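Local coordinates for hypothetical protein (Parabacteroides merdae, PDB 4OO3) that is a putative oxidoreductase that probably binds a nicotinamide adenine dinucleotide cofactor through its Rossmann-type domain, its substrate being unknown, at residues A[22-27]-A[50-55]; A[43-48]-A[73-78]. All coordinates share one frame; numbering follows the deposited sequence.

Both contacts belong to the Rossmann-type, parallel-sheet part of the chain, and their centres lie about 14 Å apart. Helix 47-61 serves both: in contact 1 its residues 50-55 pack beside the short helix 22-26, while in contact 2 residues 43-48, running from the end of strand 38-43 into it, are bonded to the end of strand 70-75. They meet where Leu53 CD2 lies 3.9 Å from Val73 CG2, helix against strand. Pro19, in the loop between strand 14-17 and helix 22-26, touches Ala24 and His52 of contact 1 and Ala43 of contact 2. In Rossmann folds such loops at the C-terminal ends of the strands usually line the dinucleotide site, so both probably lie near it.

Contact 1: residues A[22-27]-A[50-55]; sequences FHAALV and DEHLKR
Arg55 reaches across to helix 22-26, its CB 3.7 Å from Ala25 CB. From CG to NE the chain is extended, which carries the guanidinium alongside the backbone of Phe22; Phe22 CA lies over one face, 3.8 Å above the plane, and Glu51 O over the opposite one, both offset toward the rim. In the modelled conformer of Phe22, the edge of the phenyl ring meets Arg55 CD. His52 fills the neighbouring position one turn earlier: with CG anti to the backbone N (chi1 169°), its ring turns its ND1-CE1 edge to the helix, ND1 3.8 Å from Ala24 CB and CE1 3.7 Å from Ala25 N. No hydrogen bond crosses the interface. With an alanine here in place of Arg55, CB would still meet Ala25, but the flat group between Phe22 CA and Glu51 O would be gone, which would probably leave a gap there. The small side chains of Ala24 and Ala25 let the helix axes approach to 9.1 Å, crossing at -33°. The helices that follow the first two strands of a Rossmann fold pack side by side in this way, on the same face of the parallel sheet.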
loop_
_atom_site.group_PDB
_atom_site.type_symbol
_atom_site.label_atom_id
_atom_site.label_comp_id
_atom_site.label_asym_id
_atom_site.label_seq_id
_atom_site.Cartn_x
_atom_site.Cartn_y
_atom_site.Cartn_z
ATOM N N PHE A 22 4.022 12.047 3.716
ATOM C CA PHE A 22 3.785 11.916 5.169
ATOM C C PHE A 22 4.371 10.632 5.760
ATOM O O PHE A 22 4.804 10.597 6.911
ATOM C CB PHE A 22 2.261 11.978 5.428
ATOM C CG PHE A 22 1.840 11.666 6.850
ATOM C CD1 PHE A 22 2.483 12.244 7.936
ATOM C CD2 PHE A 22 0.754 10.833 7.091
ATOM C CE1 PHE A 22 2.080 11.973 9.233
ATOM C CE2 PHE A 22 0.341 10.559 8.385
ATOM C CZ PHE A 22 1.007 11.130 9.457
ATOM N N HIS A 23 4.361 9.559 4.971
ATOM C CA HIS A 23 4.840 8.247 5.444
ATOM C C HIS A 23 6.317 8.233 5.835
ATOM O O HIS A 23 6.708 7.475 6.722
ATOM C CB HIS A 23 4.561 7.145 4.424
ATOM C CG HIS A 23 3.108 6.844 4.251
ATOM N ND1 HIS A 23 2.628 6.049 3.235
ATOM C CD2 HIS A 23 2.024 7.253 4.952
ATOM C CE1 HIS A 23 1.313 5.969 3.323
ATOM N NE2 HIS A 23 0.924 6.689 4.359
ATOM N N ALA A 24 7.128 9.076 5.201
ATOM C CA ALA A 24 8.506 9.261 5.643
ATOM C C ALA A 24 8.553 9.646 7.128
ATOM O O ALA A 24 9.406 9.165 7.874
ATOM C CB ALA A 24 9.206 10.316 4.799
ATOM N N ALA A 25 7.633 10.506 7.553
ATOM C CA ALA A 25 7.560 10.916 8.955
ATOM C C ALA A 25 6.821 9.901 9.815
ATOM O O ALA A 25 7.180 9.690 10.963
ATOM C CB ALA A 25 6.906 12.284 9.080
ATOM N N LEU A 26 5.796 9.263 9.260
ATOM C CA LEU A 26 4.957 8.347 10.033
ATOM C C LEU A 26 5.769 7.229 10.672
ATOM O O LEU A 26 5.402 6.720 11.724
ATOM C CB LEU A 26 3.855 7.754 9.148
ATOM C CG LEU A 26 2.681 7.038 9.819
ATOM C CD1 LEU A 26 2.129 7.856 10.978
ATOM C CD2 LEU A 26 1.589 6.759 8.795
ATOM N N VAL A 27 6.876 6.854 10.040
ATOM C CA VAL A 27 7.800 5.877 10.616
ATOM C C VAL A 27 8.257 6.300 12.010
ATOM O O VAL A 27 8.478 5.456 12.880
ATOM C CB VAL A 27 9.044 5.682 9.712
ATOM C CG1 VAL A 27 10.125 4.875 10.420
ATOM C CG2 VAL A 27 8.649 5.002 8.405
ATOM N N ASP A 50 11.112 20.497 4.093
ATOM C CA ASP A 50 10.584 21.412 5.112
ATOM C C ASP A 50 9.313 20.853 5.729
ATOM O O ASP A 50 9.119 20.921 6.943
ATOM C CB ASP A 50 10.282 22.798 4.527
ATOM C CG ASP A 50 11.530 23.537 4.060
ATOM O OD1 ASP A 50 12.655 23.138 4.430
ATOM O OD2 ASP A 50 11.376 24.531 3.316
ATOM N N GLU A 51 8.440 20.309 4.888
ATOM C CA GLU A 51 7.209 19.696 5.371
ATOM C C GLU A 51 7.489 18.448 6.196
ATOM O O GLU A 51 6.814 18.196 7.191
ATOM C CB GLU A 51 6.284 19.346 4.210
ATOM C CG GLU A 51 5.712 20.562 3.517
ATOM C CD GLU A 51 4.865 21.393 4.448
ATOM O OE1 GLU A 51 3.801 20.900 4.859
ATOM O OE2 GLU A 51 5.267 22.530 4.769
ATOM N N HIS A 52 8.486 17.669 5.790
ATOM C CA HIS A 52 8.859 16.493 6.557
ATOM C C HIS A 52 9.346 16.893 7.944
ATOM O O HIS A 52 8.934 16.301 8.945
ATOM C CB HIS A 52 9.937 15.676 5.849
ATOM C CG HIS A 52 10.530 14.615 6.716
ATOM N ND1 HIS A 52 9.913 13.404 6.930
ATOM C CD2 HIS A 52 11.657 14.603 7.463
ATOM C CE1 HIS A 52 10.642 12.684 7.762
ATOM N NE2 HIS A 52 11.709 13.387 8.098
ATOM N N LEU A 53 10.225 17.892 8.001
ATOM C CA LEU A 53 10.788 18.344 9.271
ATOM C C LEU A 53 9.722 18.900 10.214
ATOM O O LEU A 53 9.795 18.670 11.420
ATOM C CB LEU A 53 11.897 19.382 9.043
ATOM C CG LEU A 53 13.154 18.867 8.327
ATOM C CD1 LEU A 53 14.166 19.989 8.174
ATOM C CD2 LEU A 53 13.767 17.682 9.055
ATOM N N LYS A 54 8.741 19.622 9.667
ATOM C CA LYS A 54 7.573 20.082 10.454
ATOM C C LYS A 54 6.837 18.938 11.139
ATOM O O LYS A 54 6.468 19.042 12.303
ATOM C CB LYS A 54 6.564 20.817 9.575
ATOM C CG LYS A 54 6.895 22.270 9.285
ATOM C CD LYS A 54 5.615 23.051 9.014
ATOM C CE LYS A 54 5.878 24.346 8.266
ATOM N NZ LYS A 54 6.083 24.101 6.811
ATOM N N ARG A 55 6.613 17.852 10.405
ATOM C CA ARG A 55 5.890 16.706 10.938
ATOM C C ARG A 55 6.633 16.083 12.102
ATOM O O ARG A 55 6.033 15.770 13.128
ATOM C CB ARG A 55 5.668 15.658 9.856
ATOM C CG ARG A 55 4.690 16.096 8.784
ATOM C CD ARG A 55 4.754 15.198 7.568
ATOM N NE ARG A 55 4.023 15.807 6.461
ATOM C CZ ARG A 55 4.463 15.930 5.211
ATOM N NH1 ARG A 55 5.644 15.447 4.826
ATOM N NH2 ARG A 55 3.686 16.529 4.318
#

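Contact 2: residues A[43-48]-A[73-78]; sequences APTGFD and VYTGDD
Ala43 is gripped through its backbone by two residues that flank Thr75: its N donates to Tyr74 O at 3.1 Å, and its O accepts from Gly76 N at 3.2 Å. Thr75 CA also points a hydrogen at Ala43 O, with 3.0 Å between CA and O, so Ala43 O takes one N-H bond and a CA-H...O contact besides. This is a parallel bridge between Ala43 and Thr75, at the end of both strands. Beyond it the chains keep touching: Pro44 CA packs 3.7 Å from Gly76 O, and the methyl CG2 of Thr45 reaches Thr75 OG1 at 3.6 Å, the two threonine side chains crossing at about a right angle. Thr75 OG1 stands between the backbone N and the carbonyl carbon (chi1 57°), which leaves CG2 anti to that carbon and 3.6 Å from Ala43 O. Farther out, Tyr74 OH donates to the syn lone pair of Asp78 OD1 at 2.6 Å, tying the strand to the turn before helix 79-86. Val41 continues the backbone pairing with Tyr74. Strand 38-43, helix 47-61 and strand 70-75 form a beta-alpha-beta unit, and the last backbone bonds between its two strands are made here; the register therefore rests on main-chain atoms, with the threonine contact adding packing but no polar bond.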
loop_
_atom_site.group_PDB
_atom_site.type_symbol
_atom_site.label_atom_id
_atom_site.label_comp_id
_atom_site.label_asym_id
_atom_site.label_seq_id
_atom_site.Cartn_x
_atom_site.Cartn_y
_atom_site.Cartn_z
ATOM N N ALA A 43 18.525 15.626 1.737
ATOM C CA ALA A 43 17.478 16.015 0.809
ATOM C C ALA A 43 17.857 17.267 0.049
ATOM O O ALA A 43 18.635 18.073 0.540
ATOM C CB ALA A 43 16.181 16.256 1.571
ATOM N N PRO A 44 17.292 17.445 -1.153
ATOM C CA PRO A 44 17.426 18.766 -1.745
ATOM C C PRO A 44 16.667 19.782 -0.892
ATOM O O PRO A 44 15.746 19.411 -0.151
ATOM C CB PRO A 44 16.782 18.600 -3.124
ATOM C CG PRO A 44 15.784 17.506 -2.938
ATOM C CD PRO A 44 16.358 16.585 -1.903
ATOM N N THR A 45 17.066 21.044 -0.974
ATOM C CA THR A 45 16.349 22.116 -0.294
ATOM C C THR A 45 14.951 22.197 -0.886
ATOM O O THR A 45 14.743 21.811 -2.028
ATOM C CB THR A 45 17.032 23.479 -0.507
ATOM O OG1 THR A 45 17.135 23.737 -1.911
ATOM C CG2 THR A 45 18.432 23.506 0.110
ATOM N N GLY A 46 13.989 22.685 -0.114
ATOM C CA GLY A 46 12.666 22.959 -0.652
ATOM C C GLY A 46 11.501 22.507 0.196
ATOM O O GLY A 46 11.663 22.066 1.327
ATOM N N PHE A 47 10.319 22.634 -0.391
ATOM C CA PHE A 47 9.051 22.337 0.256
ATOM C C PHE A 47 8.998 20.945 0.889
ATOM O O PHE A 47 8.620 20.807 2.055
ATOM C CB PHE A 47 7.933 22.484 -0.781
ATOM C CG PHE A 47 6.569 22.108 -0.273
ATOM C CD1 PHE A 47 5.842 22.987 0.515
ATOM C CD2 PHE A 47 6.009 20.882 -0.604
ATOM C CE1 PHE A 47 4.587 22.646 0.981
ATOM C CE2 PHE A 47 4.754 20.532 -0.142
ATOM C CZ PHE A 47 4.039 21.415 0.650
ATOM N N ASP A 48 9.373 19.924 0.121
ATOM C CA ASP A 48 9.208 18.530 0.553
ATOM C C ASP A 48 9.909 18.241 1.879
ATOM O O ASP A 48 9.280 17.743 2.807
ATOM C CB ASP A 48 9.696 17.551 -0.525
ATOM C CG ASP A 48 8.816 17.546 -1.776
ATOM O OD1 ASP A 48 7.627 17.929 -1.721
ATOM O OD2 ASP A 48 9.324 17.138 -2.834
ATOM N N VAL A 73 20.283 17.379 9.838
ATOM C CA VAL A 73 19.834 17.624 8.472
ATOM C C VAL A 73 20.962 18.079 7.557
ATOM O O VAL A 73 21.795 18.894 7.941
ATOM C CB VAL A 73 18.732 18.699 8.456
ATOM C CG1 VAL A 73 18.267 18.984 7.028
ATOM C CG2 VAL A 73 17.567 18.276 9.349
ATOM N N TYR A 74 20.976 17.530 6.347
ATOM C CA TYR A 74 21.804 18.030 5.265
ATOM C C TYR A 74 20.940 18.296 4.041
ATOM O O TYR A 74 20.301 17.373 3.509
ATOM C CB TYR A 74 22.883 17.033 4.869
ATOM C CG TYR A 74 23.728 17.594 3.760
ATOM C CD1 TYR A 74 24.832 18.392 4.045
ATOM C CD2 TYR A 74 23.391 17.384 2.421
ATOM C CE1 TYR A 74 25.601 18.931 3.032
ATOM C CE2 TYR A 74 24.152 17.921 1.403
ATOM C CZ TYR A 74 25.254 18.695 1.715
ATOM O OH TYR A 74 26.017 19.239 0.721
ATOM N N THR A 75 20.923 19.546 3.583
ATOM C CA THR A 75 20.235 19.869 2.341
ATOM C C THR A 75 21.220 20.443 1.334
ATOM O O THR A 75 22.077 21.249 1.679
ATOM C CB THR A 75 19.031 20.813 2.566
ATOM O OG1 THR A 75 19.457 22.016 3.213
ATOM C CG2 THR A 75 17.981 20.133 3.428
ATOM N N GLY A 76 21.100 19.998 0.092
ATOM C CA GLY A 76 21.982 20.418 -0.988
ATOM C C GLY A 76 21.733 19.577 -2.229
ATOM O O GLY A 76 21.116 18.518 -2.147
ATOM N N ASP A 77 22.202 20.052 -3.378
ATOM C CA ASP A 77 22.085 19.295 -4.633
ATOM C C ASP A 77 22.739 17.914 -4.540
ATOM O O ASP A 77 22.277 16.960 -5.161
ATOM C CB ASP A 77 22.736 20.061 -5.791
ATOM C CG ASP A 77 22.015 21.353 -6.125
ATOM O OD1 ASP A 77 20.765 21.358 -6.186
ATOM O OD2 ASP A 77 22.714 22.365 -6.346
ATOM N N ASP A 78 23.807 17.816 -3.756
ATOM C CA ASP A 78 24.574 16.582 -3.630
ATOM C C ASP A 78 24.126 15.714 -2.453
ATOM O O ASP A 78 24.941 14.978 -1.886
ATOM C CB ASP A 78 26.063 16.923 -3.476
ATOM C CG ASP A 78 26.359 17.759 -2.224
ATOM O OD1 ASP A 78 25.416 18.307 -1.609
ATOM O OD2 ASP A 78 27.544 17.878 -1.867
#